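Local coordinates for protein glutamine cyclotransferase (Tannerella forsythia, PDB 6QRO) that probably converts the N-terminal glutamine of peptides and proteins into pyroglutamate, as a zinc-binding type II glutaminyl cyclase of the M28 peptidase family, at residues V42-R47 with H54-D59; Y217-S222 with D256-V261. All blocks are in the same frame, centred on the assembly; numbering follows the deposited sequence.

Contact 1: residues V42-R47 with H54-D59; sequences VAFGPR and HQRCAD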
loop_
_atom_site.group_PDB
_atom_site.type_symbol
_atom_site.label_atom_id
_atom_site.label_comp_id
_atom_site.label_asym_id
_atom_site.label_seq_id
_atom_site.Cartn_x
_atom_site.Cartn_y
_atom_site.Cartn_z
ATOM N N VAL A 42 8.944 -6.009 -8.828
ATOM C CA VAL A 42 8.343 -6.489 -10.067
ATOM C C VAL A 42 9.318 -7.393 -10.815
ATOM O O VAL A 42 8.899 -8.280 -11.561
ATOM C CB VAL A 42 7.873 -5.289 -10.932
ATOM C CG1 VAL A 42 7.423 -5.731 -12.317
ATOM C CG2 VAL A 42 6.762 -4.537 -10.258
ATOM N N ALA A 43 10.631 -7.170 -10.652
ATOM C CA ALA A 43 11.630 -7.981 -11.345
ATOM C C ALA A 43 11.642 -9.422 -10.867
ATOM O O ALA A 43 12.156 -10.293 -11.581
ATOM C CB ALA A 43 13.032 -7.389 -11.168
ATOM N N PHE A 44 11.079 -9.695 -9.687
ATOM C CA PHE A 44 10.917 -11.071 -9.226
ATOM C C PHE A 44 9.906 -11.856 -10.059
ATOM O O PHE A 44 9.885 -13.085 -9.985
ATOM C CB PHE A 44 10.477 -11.099 -7.758
ATOM C CG PHE A 44 11.573 -10.749 -6.783
ATOM C CD1 PHE A 44 12.635 -11.612 -6.583
ATOM C CD2 PHE A 44 11.535 -9.559 -6.069
ATOM C CE1 PHE A 44 13.639 -11.301 -5.678
ATOM C CE2 PHE A 44 12.544 -9.239 -5.159
ATOM C CZ PHE A 44 13.594 -10.113 -4.968
ATOM N N GLY A 45 9.055 -11.187 -10.824
ATOM C CA GLY A 45 7.855 -11.815 -11.300
ATOM C C GLY A 45 6.716 -11.458 -10.366
ATOM O O GLY A 45 6.921 -10.867 -9.293
ATOM N N PRO A 46 5.484 -11.788 -10.770
ATOM C CA PRO A 46 4.320 -11.387 -9.972
ATOM C C PRO A 46 4.430 -11.897 -8.546
ATOM O O PRO A 46 4.932 -12.992 -8.292
ATOM C CB PRO A 46 3.139 -12.019 -10.722
ATOM C CG PRO A 46 3.618 -12.147 -12.132
ATOM C CD PRO A 46 5.092 -12.452 -12.030
ATOM N N ARG A 47 4.068 -11.039 -7.603
ATOM C CA ARG A 47 4.067 -11.418 -6.192
ATOM C C ARG A 47 2.727 -12.077 -5.827
ATOM O O ARG A 47 1.911 -11.549 -5.064
ATOM C CB ARG A 47 4.377 -10.207 -5.310
ATOM C CG ARG A 47 5.890 -9.836 -5.233
ATOM C CD ARG A 47 6.391 -9.119 -6.487
ATOM N NE ARG A 47 5.683 -7.854 -6.695
ATOM C CZ ARG A 47 5.291 -7.409 -7.883
ATOM N NH1 ARG A 47 4.645 -6.250 -7.975
ATOM N NH2 ARG A 47 5.510 -8.134 -8.976
ATOM N N HIS A 54 6.934 -14.698 -4.970
ATOM C CA HIS A 54 6.384 -14.127 -3.748
ATOM C C HIS A 54 7.328 -14.353 -2.562
ATOM O O HIS A 54 7.562 -13.444 -1.756
ATOM C CB HIS A 54 5.022 -14.775 -3.528
ATOM C CG HIS A 54 4.187 -14.176 -2.444
ATOM N ND1 HIS A 54 3.201 -13.249 -2.702
ATOM C CD2 HIS A 54 4.131 -14.423 -1.116
ATOM C CE1 HIS A 54 2.594 -12.924 -1.575
ATOM N NE2 HIS A 54 3.132 -13.632 -0.599
ATOM N N GLN A 55 7.870 -15.569 -2.435
ATOM C CA GLN A 55 8.756 -15.877 -1.311
ATOM C C GLN A 55 10.065 -15.096 -1.391
ATOM O O GLN A 55 10.518 -14.527 -0.390
ATOM C CB GLN A 55 9.040 -17.377 -1.256
ATOM C CG GLN A 55 9.998 -17.776 -0.141
ATOM C CD GLN A 55 9.423 -17.568 1.252
ATOM O OE1 GLN A 55 8.251 -17.858 1.510
ATOM N NE2 GLN A 55 10.253 -17.075 2.166
ATOM N N ARG A 56 10.698 -15.076 -2.564
ATOM C CA ARG A 56 11.916 -14.291 -2.721
ATOM C C ARG A 56 11.667 -12.819 -2.427
ATOM O O ARG A 56 12.526 -12.131 -1.853
ATOM C CB ARG A 56 12.497 -14.473 -4.117
ATOM C CG ARG A 56 13.276 -15.738 -4.280
ATOM C CD ARG A 56 14.068 -15.692 -5.571
ATOM N NE ARG A 56 14.445 -17.010 -6.068
ATOM C CZ ARG A 56 15.263 -17.846 -5.429
ATOM N NH1 ARG A 56 15.822 -17.505 -4.278
ATOM N NH2 ARG A 56 15.539 -19.027 -5.957
ATOM N N CYS A 57 10.499 -12.315 -2.831
ATOM C CA CYS A 57 10.176 -10.918 -2.589
ATOM C C CYS A 57 9.920 -10.649 -1.108
ATOM O O CYS A 57 10.296 -9.590 -0.596
ATOM C CB CYS A 57 8.973 -10.523 -3.428
ATOM S SG CYS A 57 8.736 -8.803 -3.427
ATOM N N ALA A 58 9.276 -11.585 -0.405
ATOM C CA ALA A 58 9.120 -11.470 1.045
ATOM C C ALA A 58 10.465 -11.289 1.751
ATOM O O ALA A 58 10.603 -10.429 2.631
ATOM C CB ALA A 58 8.397 -12.699 1.587
ATOM N N ASP A 59 11.459 -12.122 1.415
ATOM C CA ASP A 59 12.794 -11.927 1.985
ATOM C C ASP A 59 13.334 -10.559 1.634
ATOM O O ASP A 59 13.903 -9.867 2.485
ATOM C CB ASP A 59 13.792 -12.994 1.511
ATOM C CG ASP A 59 13.646 -14.296 2.238
ATOM O OD1 ASP A 59 13.079 -14.300 3.340
ATOM O OD2 ASP A 59 14.137 -15.322 1.737
#
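Phe44 and Arg47, on the chain leaving helix 31-43, run past Cys57 and His54 of helix 52-67, and the two backbones draw together toward the second pair: the CA atoms of Phe44 and Cys57 are 6.7 Å apart, those of Arg47 and His54 4.3 Å. The Phe44 ring lies against the helix. One face receives the CA of Cys57 and the carbonyl carbon of Arg56 near its rim, and Phe44 CE1 meets Arg56 CB at 3.7 Å. Beyond CB, Arg56 runs nearly extended away from the contact. The sulfur of Cys57 stands 4.8 Å from the centroid of the Phe44 ring, an oblique sulfur-aromatic contact; Cys57 SG also meets Arg47 CG, 3.5 Å away. Gly45, with phi 96°, is the first residue to leave helical angles, a conformation that calls for glycine because a CB would press against the carbonyl O of Phe44. The contact joins helices 31-43 and 52-67, the first two of the modelled chain, in a protein of the M28 peptidase family. Arg47 bends at chi2 (76°) and chi3 (61°), which brings its guanidinium back over its own segment. There NH2 of Arg47 donates to Gly45 O at 3.1 Å in the guanidinium plane, and one face of the group lies under the backbone N of Val42. The Arg47 carbonyl turns the other way: His54 ND1 donates to Arg47 O at 3.2 Å, in the plane of the imidazole but from above the plane of the carbonyl. The ring's other nitrogen, NE2, is hydrogen-bonded to OD2 of Asp164.

Contact 2: residues Y217-S222 with D256-V261; sequences YKESTS and DDHQYV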
loop_
_atom_site.group_PDB
_atom_site.type_symbol
_atom_site.label_atom_id
_atom_site.label_comp_id
_atom_site.label_asym_id
_atom_site.label_seq_id
_atom_site.Cartn_x
_atom_site.Cartn_y
_atom_site.Cartn_z
ATOM N N TYR A 217 -7.930 11.702 -5.035
ATOM C CA TYR A 217 -9.050 12.369 -4.407
ATOM C C TYR A 217 -9.186 11.887 -2.973
ATOM O O TYR A 217 -8.616 10.868 -2.579
ATOM C CB TYR A 217 -10.352 12.091 -5.163
ATOM C CG TYR A 217 -10.479 12.720 -6.532
ATOM C CD1 TYR A 217 -9.582 12.430 -7.554
ATOM C CD2 TYR A 217 -11.533 13.576 -6.812
ATOM C CE1 TYR A 217 -9.725 12.988 -8.807
ATOM C CE2 TYR A 217 -11.688 14.131 -8.054
ATOM C CZ TYR A 217 -10.784 13.841 -9.047
ATOM O OH TYR A 217 -10.955 14.423 -10.280
ATOM N N LYS A 218 -9.953 12.636 -2.186
ATOM C CA LYS A 218 -10.201 12.271 -0.798
ATOM C C LYS A 218 -11.204 11.130 -0.786
ATOM O O LYS A 218 -12.342 11.296 -1.234
ATOM C CB LYS A 218 -10.733 13.461 -0.003
ATOM C CG LYS A 218 -9.882 14.727 -0.101
ATOM C CD LYS A 218 -10.495 15.870 0.727
ATOM C CE LYS A 218 -9.506 17.006 0.978
ATOM N NZ LYS A 218 -10.145 18.233 1.541
ATOM N N GLU A 219 -10.764 9.967 -0.320
ATOM C CA GLU A 219 -11.571 8.759 -0.328
ATOM C C GLU A 219 -12.590 8.804 0.808
ATOM O O GLU A 219 -12.296 9.293 1.901
ATOM C CB GLU A 219 -10.631 7.554 -0.206
ATOM C CG GLU A 219 -11.222 6.192 -0.453
ATOM C CD GLU A 219 -11.789 5.620 0.808
ATOM O OE1 GLU A 219 -12.801 4.896 0.728
ATOM O OE2 GLU A 219 -11.220 5.904 1.887
ATOM N N SER A 220 -13.800 8.291 0.546
ATOM C CA SER A 220 -14.938 8.553 1.440
ATOM C C SER A 220 -14.756 7.888 2.806
ATOM O O SER A 220 -15.050 8.489 3.848
ATOM C CB SER A 220 -16.253 8.111 0.783
ATOM O OG SER A 220 -16.486 6.732 0.953
ATOM N N THR A 221 -14.343 6.620 2.822
ATOM C CA THR A 221 -14.059 5.962 4.092
ATOM C C THR A 221 -12.987 6.718 4.882
ATOM O O THR A 221 -13.056 6.793 6.114
ATOM C CB THR A 221 -13.633 4.517 3.830
ATOM O OG1 THR A 221 -14.653 3.842 3.082
ATOM C CG2 THR A 221 -13.376 3.778 5.115
ATOM N N SER A 222 -11.991 7.295 4.186
ATOM C CA SER A 222 -10.941 8.065 4.860
ATOM C C SER A 222 -11.491 9.330 5.502
ATOM O O SER A 222 -11.156 9.647 6.648
ATOM C CB SER A 222 -9.824 8.439 3.882
ATOM O OG SER A 222 -9.232 7.302 3.308
ATOM N N ASP A 256 -10.405 -1.199 0.877
ATOM C CA ASP A 256 -8.948 -1.295 0.894
ATOM C C ASP A 256 -8.462 -1.647 2.288
ATOM O O ASP A 256 -9.234 -1.676 3.247
ATOM C CB ASP A 256 -8.279 -0.004 0.417
ATOM C CG ASP A 256 -7.027 -0.270 -0.377
ATOM O OD1 ASP A 256 -6.425 -1.344 -0.192
ATOM O OD2 ASP A 256 -6.659 0.590 -1.194
ATOM N N ASP A 257 -7.143 -1.871 2.389
ATOM C CA ASP A 257 -6.544 -2.313 3.647
ATOM C C ASP A 257 -6.861 -1.363 4.792
ATOM O O ASP A 257 -6.963 -1.795 5.940
ATOM C CB ASP A 257 -5.028 -2.479 3.489
ATOM C CG ASP A 257 -4.659 -3.673 2.632
ATOM O OD1 ASP A 257 -5.226 -4.753 2.876
ATOM O OD2 ASP A 257 -3.807 -3.553 1.727
ATOM N N HIS A 258 -7.036 -0.076 4.504
ATOM C CA HIS A 258 -7.288 0.882 5.579
ATOM C C HIS A 258 -8.657 0.660 6.230
ATOM O O HIS A 258 -8.851 1.018 7.394
ATOM C CB HIS A 258 -7.105 2.306 5.057
ATOM C CG HIS A 258 -8.129 2.735 4.055
ATOM N ND1 HIS A 258 -8.464 1.969 2.960
ATOM C CD2 HIS A 258 -8.863 3.870 3.961
ATOM C CE1 HIS A 258 -9.369 2.608 2.241
ATOM N NE2 HIS A 258 -9.634 3.758 2.831
ATOM N N GLN A 259 -9.612 0.086 5.490
ATOM C CA GLN A 259 -10.921 -0.264 6.051
ATOM C C GLN A 259 -10.802 -1.322 7.145
ATOM O O GLN A 259 -11.441 -1.228 8.198
ATOM C CB GLN A 259 -11.834 -0.759 4.936
ATOM C CG GLN A 259 -13.072 -1.488 5.413
ATOM C CD GLN A 259 -13.878 -2.113 4.281
ATOM O OE1 GLN A 259 -14.707 -3.003 4.510
ATOM N NE2 GLN A 259 -13.628 -1.657 3.049
ATOM N N TYR A 260 -9.993 -2.340 6.917
ATOM C CA TYR A 260 -9.865 -3.392 7.912
ATOM C C TYR A 260 -8.979 -3.012 9.096
ATOM O O TYR A 260 -9.165 -3.560 10.188
ATOM C CB TYR A 260 -9.393 -4.651 7.203
ATOM C CG TYR A 260 -10.432 -5.117 6.198
ATOM C CD1 TYR A 260 -11.559 -5.822 6.613
ATOM C CD2 TYR A 260 -10.324 -4.798 4.859
ATOM C CE1 TYR A 260 -12.528 -6.236 5.708
ATOM C CE2 TYR A 260 -11.283 -5.207 3.945
ATOM C CZ TYR A 260 -12.387 -5.922 4.382
ATOM O OH TYR A 260 -13.336 -6.331 3.489
ATOM N N VAL A 261 -8.062 -2.058 8.935
ATOM C CA VAL A 261 -7.300 -1.583 10.086
ATOM C C VAL A 261 -8.153 -0.637 10.929
ATOM O O VAL A 261 -8.093 -0.662 12.164
ATOM C CB VAL A 261 -5.977 -0.926 9.628
ATOM C CG1 VAL A 261 -5.301 -0.209 10.801
ATOM C CG2 VAL A 261 -5.021 -1.973 9.047
#
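Glu219 and His258 reach for each other from opposite directions, and their bond is the heart of this small, buried contact. NE2 of His258 donates to OE2 of Glu219 at 2.8 Å along a nearly straight line (169°). The carboxylate comes to the edge of the imidazole, close to the ring plane; the planes of the two groups stand 83° apart, and the donor meets OE2 from well above the carboxylate plane. A bend in the Glu219 chain at chi2 (-88°) turns the carboxylate back over the start of helix 220-225. OE2 is gripped by two further donors there: the backbone N of Ser222, and the hydroxyl of Ser222, whose OG is 2.8 Å from Glu219 OE2 and nearly in line with its C-O bond. OE1 takes weak bonds from Thr221 N and OG1 and a further hydrogen bond from Ile254 N. Three donors on one oxygen, together with a helix N-terminus, would be expected to favour the ionised carboxylate. Ser222 OG also sits 3.5 Å from CD2 of His258, and that hydroxyl has a further partner in Asp271 N. The other side is looser. Thr221 leans toward the ring, its CB 4.2 Å from NE2 of His258, and the partly exposed Gln259 side chain comes no nearer than 4.8 Å to the first segment. The closest CA atoms, those of Thr221 and Gln259, remain 7.2 Å apart, so side chains rather than backbones bring the segments together. The His258 side chain also touches Cys269 and Asp271 of strand 269-273 and Phe107 of strand 103-109. Glu219 is a helix N-cap residue whose capping carboxylate also accepts from a histidine, a His-carboxylate hydrogen bond tying the first turn of helix 220-225 to that of helix 257-265.

In the fold
Contact 1 closes before contact 2 opens along the chain, and the two lie on opposite sides of its centre, with centres 26 Å apart and nearest atoms about 12 Å apart. Neither touches the other, and neither supplies a ligand to the zinc ion, which is held by Asp134, Asp167 and His288. Contact 1 comes nearer the metal through one side chain: that of Arg47 is about 10 Å from the zinc and about 8 Å from the side chain of Asp134. In contact 2 the side chain of His258 is about 12 Å from the zinc. Contact 1 joins helices 31-43 and 52-67, contact 2 the starts of helices 220-225 and 257-265.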